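Mutual gliding-motility protein MglA (Myxococcus xanthus DK 1622, PDB 6H17) binds GTP as a cytosolic small GTPase and acts as an intracellular switch that controls the direction and speed of gliding. Local coordinates at residues Y18-G21 and L22-K25; G24-T27 and N28-I32. All coordinates share one frame; numbering follows the deposited sequence.

Contact 1: Y18-G21 and L22-K25; sequences YGPG and LCGK. With GSP (5'-guanosine-diphosphate-monothiophosphate), chain C.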
loop_
_atom_site.group_PDB
_atom_site.type_symbol
_atom_site.label_atom_id
_atom_site.label_comp_id
_atom_site.label_asym_id
_atom_site.label_seq_id
_atom_site.Cartn_x
_atom_site.Cartn_y
_atom_site.Cartn_z
ATOM N N TYR A 18 2.816 -0.029 2.712
ATOM C CA TYR A 18 3.650 0.225 3.877
ATOM C C TYR A 18 3.816 -1.072 4.645
ATOM O O TYR A 18 3.056 -2.021 4.442
ATOM C CB TYR A 18 2.946 1.251 4.778
ATOM C CG TYR A 18 3.806 2.236 5.527
ATOM C CD1 TYR A 18 4.212 3.411 4.938
ATOM C CD2 TYR A 18 4.161 2.012 6.839
ATOM C CE1 TYR A 18 4.958 4.326 5.620
ATOM C CE2 TYR A 18 4.924 2.924 7.549
ATOM C CZ TYR A 18 5.320 4.090 6.920
ATOM O OH TYR A 18 6.047 5.063 7.577
ATOM N N GLY A 19 4.798 -1.128 5.542
ATOM C CA GLY A 19 5.014 -2.301 6.359
ATOM C C GLY A 19 6.487 -2.524 6.609
ATOM O O GLY A 19 7.338 -1.875 6.009
ATOM N N PRO A 20 6.816 -3.465 7.477
ATOM C CA PRO A 20 8.206 -3.609 7.940
ATOM C C PRO A 20 9.109 -4.207 6.868
ATOM O O PRO A 20 8.675 -4.641 5.802
ATOM C CB PRO A 20 8.060 -4.512 9.169
ATOM C CG PRO A 20 6.843 -5.307 8.889
ATOM C CD PRO A 20 5.893 -4.368 8.184
ATOM N N GLY A 21 10.403 -4.229 7.160
ATOM C CA GLY A 21 11.351 -4.785 6.213
ATOM C C GLY A 21 10.969 -6.169 5.771
ATOM O O GLY A 21 10.541 -6.996 6.581
ATOM N N LEU A 22 11.111 -6.434 4.479
ATOM C CA LEU A 22 10.955 -7.761 3.893
ATOM C C LEU A 22 9.554 -8.338 4.067
ATOM O O LEU A 22 9.373 -9.554 3.950
ATOM C CB LEU A 22 12.038 -8.737 4.399
ATOM C CG LEU A 22 13.471 -8.297 4.069
ATOM C CD1 LEU A 22 14.485 -9.243 4.767
ATOM C CD2 LEU A 22 13.735 -8.228 2.580
ATOM N N CYS A 23 8.530 -7.513 4.256
ATOM C CA CYS A 23 7.203 -8.037 4.555
ATOM C C CYS A 23 6.394 -8.454 3.331
ATOM O O CYS A 23 5.424 -9.202 3.492
ATOM C CB CYS A 23 6.408 -7.039 5.381
ATOM S SG CYS A 23 5.959 -5.535 4.470
ATOM N N GLY A 24 6.750 -7.987 2.139
ATOM C CA GLY A 24 6.061 -8.357 0.919
ATOM C C GLY A 24 5.490 -7.220 0.085
ATOM O O GLY A 24 4.656 -7.477 -0.788
ATOM N N LYS A 25 5.895 -5.969 0.334
ATOM C CA LYS A 25 5.356 -4.832 -0.418
ATOM C C LYS A 25 5.729 -4.904 -1.897
ATOM O O LYS A 25 4.855 -4.846 -2.781
ATOM C CB LYS A 25 5.877 -3.524 0.190
ATOM C CG LYS A 25 5.480 -3.326 1.654
ATOM C CD LYS A 25 6.107 -2.099 2.313
ATOM C CE LYS A 25 7.609 -2.139 2.415
ATOM N NZ LYS A 25 8.148 -3.142 3.371
HETATM P PG GSP C . 11.634 -3.812 1.805
HETATM O O3B GSP C . 10.805 -5.239 1.669
HETATM S S1G GSP C . 13.240 -4.239 2.676
HETATM O O2G GSP C . 11.769 -3.278 0.365
HETATM O O3G GSP C . 10.716 -2.890 2.614
HETATM P PB GSP C . 9.474 -5.626 0.902
HETATM O O1B GSP C . 8.299 -5.457 1.791
HETATM O O2B GSP C . 9.405 -4.942 -0.410
HETATM P PA GSP C . 9.709 -8.076 -0.622
HETATM O O1A GSP C . 8.431 -7.962 -1.309
HETATM O O2A GSP C . 10.930 -7.796 -1.384
HETATM O O3A GSP C . 9.702 -7.210 0.711
HETATM O "O5'" GSP C . 9.740 -9.542 0.008
HETATM C "C5'" GSP C . 10.837 -9.956 0.807
HETATM C "C4'" GSP C . 10.997 -11.470 0.742
HETATM O "O4'" GSP C . 9.816 -12.102 1.273
HETATM C "C3'" GSP C . 11.151 -11.965 -0.672
HETATM O "O3'" GSP C . 12.085 -13.032 -0.701
HETATM C "C2'" GSP C . 9.773 -12.488 -1.071
HETATM O "O2'" GSP C . 9.764 -13.495 -2.040
HETATM C "C1'" GSP C . 9.282 -12.982 0.297
HETATM N N9 GSP C . 7.832 -13.032 0.433
HETATM C C8 GSP C . 6.973 -12.011 0.170
HETATM N N7 GSP C . 5.707 -12.413 0.403
HETATM C C5 GSP C . 5.773 -13.716 0.822
HETATM C C6 GSP C . 4.799 -14.644 1.186
HETATM O O6 GSP C . 3.564 -14.425 1.214
HETATM N N1 GSP C . 5.250 -15.878 1.533
HETATM C C2 GSP C . 6.581 -16.209 1.553
HETATM N N2 GSP C . 6.932 -17.429 1.921
HETATM N N3 GSP C . 7.544 -15.328 1.198
HETATM C C4 GSP C . 7.104 -14.108 0.837
#

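Contact 2: G24-T27 and N28-I32; sequences GKTT and NLQYI. With MG (magnesium ion), chain B; GSP (5'-guanosine-diphosphate-monothiophosphate), chain C.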
loop_
_atom_site.group_PDB
_atom_site.type_symbol
_atom_site.label_atom_id
_atom_site.label_comp_id
_atom_site.label_asym_id
_atom_site.label_seq_id
_atom_site.Cartn_x
_atom_site.Cartn_y
_atom_site.Cartn_z
ATOM N N GLY A 24 6.750 -7.987 2.139
ATOM C CA GLY A 24 6.061 -8.357 0.919
ATOM C C GLY A 24 5.490 -7.220 0.085
ATOM O O GLY A 24 4.656 -7.477 -0.788
ATOM N N LYS A 25 5.895 -5.969 0.334
ATOM C CA LYS A 25 5.356 -4.832 -0.418
ATOM C C LYS A 25 5.729 -4.904 -1.897
ATOM O O LYS A 25 4.855 -4.846 -2.781
ATOM C CB LYS A 25 5.877 -3.524 0.190
ATOM C CG LYS A 25 5.480 -3.326 1.654
ATOM C CD LYS A 25 6.107 -2.099 2.313
ATOM C CE LYS A 25 7.609 -2.139 2.415
ATOM N NZ LYS A 25 8.148 -3.142 3.371
ATOM N N THR A 26 7.024 -5.019 -2.188
ATOM C CA THR A 26 7.482 -5.122 -3.567
ATOM C C THR A 26 6.831 -6.312 -4.257
ATOM O O THR A 26 6.406 -6.211 -5.412
ATOM C CB THR A 26 9.005 -5.219 -3.584
ATOM O OG1 THR A 26 9.550 -3.982 -3.087
ATOM C CG2 THR A 26 9.541 -5.485 -5.002
ATOM N N THR A 27 6.721 -7.445 -3.549
ATOM C CA THR A 27 6.143 -8.654 -4.142
ATOM C C THR A 27 4.695 -8.421 -4.548
ATOM O O THR A 27 4.257 -8.903 -5.601
ATOM C CB THR A 27 6.228 -9.793 -3.130
ATOM O OG1 THR A 27 7.593 -10.055 -2.799
ATOM C CG2 THR A 27 5.654 -11.092 -3.696
ATOM N N ASN A 28 3.933 -7.676 -3.740
ATOM C CA ASN A 28 2.571 -7.330 -4.130
ATOM C C ASN A 28 2.558 -6.635 -5.489
ATOM O O ASN A 28 1.783 -6.994 -6.383
ATOM C CB ASN A 28 1.913 -6.413 -3.084
ATOM C CG ASN A 28 1.091 -7.162 -2.039
ATOM O OD1 ASN A 28 -0.120 -7.304 -2.194
ATOM N ND2 ASN A 28 1.720 -7.576 -0.959
ATOM N N LEU A 29 3.371 -5.583 -5.645
ATOM C CA LEU A 29 3.377 -4.844 -6.914
ATOM C C LEU A 29 3.872 -5.698 -8.077
ATOM O O LEU A 29 3.394 -5.544 -9.206
ATOM C CB LEU A 29 4.176 -3.552 -6.797
ATOM C CG LEU A 29 3.365 -2.335 -6.346
ATOM C CD1 LEU A 29 2.798 -2.483 -4.957
ATOM C CD2 LEU A 29 4.190 -1.056 -6.469
ATOM N N GLN A 30 4.832 -6.589 -7.830
ATOM C CA GLN A 30 5.311 -7.472 -8.896
ATOM C C GLN A 30 4.194 -8.380 -9.386
ATOM O O GLN A 30 4.032 -8.589 -10.597
ATOM C CB GLN A 30 6.512 -8.290 -8.403
ATOM C CG GLN A 30 7.749 -7.437 -8.204
ATOM C CD GLN A 30 8.923 -8.093 -7.474
ATOM O OE1 GLN A 30 8.771 -8.988 -6.631
ATOM N NE2 GLN A 30 10.121 -7.596 -7.780
ATOM N N TYR A 31 3.404 -8.948 -8.467
ATOM C CA TYR A 31 2.299 -9.807 -8.873
ATOM C C TYR A 31 1.254 -8.997 -9.629
ATOM O O TYR A 31 0.759 -9.421 -10.683
ATOM C CB TYR A 31 1.661 -10.481 -7.647
ATOM C CG TYR A 31 0.633 -11.504 -8.069
ATOM C CD1 TYR A 31 1.021 -12.795 -8.374
ATOM C CD2 TYR A 31 -0.702 -11.153 -8.252
ATOM C CE1 TYR A 31 0.110 -13.718 -8.838
ATOM C CE2 TYR A 31 -1.625 -12.090 -8.685
ATOM C CZ TYR A 31 -1.207 -13.357 -8.984
ATOM O OH TYR A 31 -2.098 -14.307 -9.444
ATOM N N ILE A 32 0.898 -7.818 -9.106
ATOM C CA ILE A 32 -0.062 -6.944 -9.788
ATOM C C ILE A 32 0.412 -6.652 -11.209
ATOM O O ILE A 32 -0.349 -6.765 -12.183
ATOM C CB ILE A 32 -0.289 -5.655 -8.983
ATOM C CG1 ILE A 32 -0.977 -5.976 -7.655
ATOM C CG2 ILE A 32 -1.139 -4.679 -9.782
ATOM C CD1 ILE A 32 -0.893 -4.847 -6.632
HETATM MG MG MG B . 10.738 -3.632 -1.381
HETATM P PG GSP C . 11.634 -3.812 1.805
HETATM O O3B GSP C . 10.805 -5.239 1.669
HETATM S S1G GSP C . 13.240 -4.239 2.676
HETATM O O2G GSP C . 11.769 -3.278 0.365
HETATM O O3G GSP C . 10.716 -2.890 2.614
HETATM P PB GSP C . 9.474 -5.626 0.902
HETATM O O1B GSP C . 8.299 -5.457 1.791
HETATM O O2B GSP C . 9.405 -4.942 -0.410
HETATM P PA GSP C . 9.709 -8.076 -0.622
HETATM O O1A GSP C . 8.431 -7.962 -1.309
HETATM O O2A GSP C . 10.930 -7.796 -1.384
HETATM O O3A GSP C . 9.702 -7.210 0.711
HETATM O "O5'" GSP C . 9.740 -9.542 0.008
HETATM C "C5'" GSP C . 10.837 -9.956 0.807
HETATM C "C4'" GSP C . 10.997 -11.470 0.742
HETATM O "O4'" GSP C . 9.816 -12.102 1.273
HETATM C "C3'" GSP C . 11.151 -11.965 -0.672
HETATM O "O3'" GSP C . 12.085 -13.032 -0.701
HETATM C "C2'" GSP C . 9.773 -12.488 -1.071
HETATM O "O2'" GSP C . 9.764 -13.495 -2.040
HETATM C "C1'" GSP C . 9.282 -12.982 0.297
HETATM N N9 GSP C . 7.832 -13.032 0.433
HETATM C C8 GSP C . 6.973 -12.011 0.170
HETATM N N7 GSP C . 5.707 -12.413 0.403
HETATM C C5 GSP C . 5.773 -13.716 0.822
HETATM C C6 GSP C . 4.799 -14.644 1.186
HETATM O O6 GSP C . 3.564 -14.425 1.214
HETATM N N1 GSP C . 5.250 -15.878 1.533
HETATM C C2 GSP C . 6.581 -16.209 1.553
HETATM N N2 GSP C . 6.932 -17.429 1.921
HETATM N N3 GSP C . 7.544 -15.328 1.198
HETATM C C4 GSP C . 7.104 -14.108 0.837
HETATM O O HOH W 1 9.548 -1.938 -0.886
HETATM O O HOH W 2 11.949 -2.457 -2.528
HETATM O O HOH W 3 11.898 -5.272 -1.910
#

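Contact 1: Y18-G21 and L22-K25
Lys25 NZ bridges the loop to the nucleotide. It donates to Gly19 O at 3.0 Å, coming from above the carbonyl plane, about 67° out of it. The same ammonium bonds GSP O3G at 2.7 Å and GSP O1B at 2.8 Å. It thus links the gamma-thiophosphate and the beta-phosphate to the start of the loop, and its positive charge probably offsets part of theirs. The chain reaches there by two successive bends, chi3 -64° and chi4 -69°, which curl CE and NZ over Gly19. On the way, Lys25 CD lies 3.4 Å from Tyr18 C.

Backbone amides complete the phosphate grip. Gly24 N and Lys25 N both bond GSP O1B, the latter at 2.9 Å, so with the ammonium three bonds converge on that oxygen. Leu22 N gives a weak bond to the bridging GSP O3B. This is the nest of a P-loop (Walker A motif).

A type II turn from Pro20 to Cys23 shapes the bend, closed by Cys23 N to Pro20 O at 3.3 Å. Cys23 SG sits between its backbone N and carbonyl carbon, which places it at the open side of the turn, 3.9 Å from Pro20 CD. Gly19 C lies 3.7 Å from the same Cys23 SG.

The loop joins strand 10-18 to helix 25-35. The Tyr18 ring packs against helices 86-93 and 110-125, and its hydroxyl bonds Asn119 and Asn123. Pro20 also packs on helix 110-125, and Cys23 lies against strand 98-104.

Contact 2: G24-T27 and N28-I32
The Thr26 chi1 of -65° puts its CG2 methyl beside the Gln30 side chain and leaves OG1 facing the nucleotide. In one of two deposited conformers of Gln30, its NE2 lies 3.5 Å from Thr26 CG2, and the two side chains cross at a slant. Thr27 has nearly the same torsion, chi1 -61°, and its hydroxyl also turns to the nucleotide side.

Thr26 OG1 binds the magnesium ion at 2.1 Å. GSP O2B, GSP O2G and three waters complete six ligands, and one of those waters also donates to GSP O2A. Thr26 OG1 is further bonded to Asp58, which probably helps to orient it. Thr27 OG1 donates to GSP O1A at 2.7 Å, and Thr27 N bonds the same oxygen, so one residue holds the alpha-phosphate twice. Thr26 N meets GSP O2B at 3.0 Å.

Along the helix, Gln30 N bonds Thr26 O at 2.9 Å, and Tyr31 N bonds Thr27 O.

Gly24, the N-cap residue, is anchored from Asn28. Its carbonyl oxygen accepts two bonds from opposite faces of its plane. Asn28 N comes at 3.0 Å. Asn28 ND2 comes at 2.9 Å with a nearly straight N-H (171°), and Gly24 O lies close to the plane of that amide. ND2 also bonds Gln139, which should help to fix the rotation of the amide.

Helix 25-35 starts at the phosphates, where its positive dipole end probably favours their charge. Leu29 packs against strands 52-62 and 71-78. Asn28, Tyr31 and Ile32 lean on Val176 of helix 176-193.

How the contacts relate
From the N terminus, the chain leaves strand 10-18 and enters contact 1, which closes the loop 18-25 on itself and around the phosphates. Contact 2 begins before contact 1 ends: both include Gly24 and Lys25, so they overlap in sequence and neither nests within the other. Contact 2 closes no loop; it runs along the first turns of helix 25-35. Together they form the strand-loop-helix unit of the nucleotide site. Contact 1 serves the beta and gamma groups and reaches toward helix 110-125. Contact 2 adds the alpha-phosphate and magnesium ion and ties the site to strands 52-62 and 71-78 and helix 176-193.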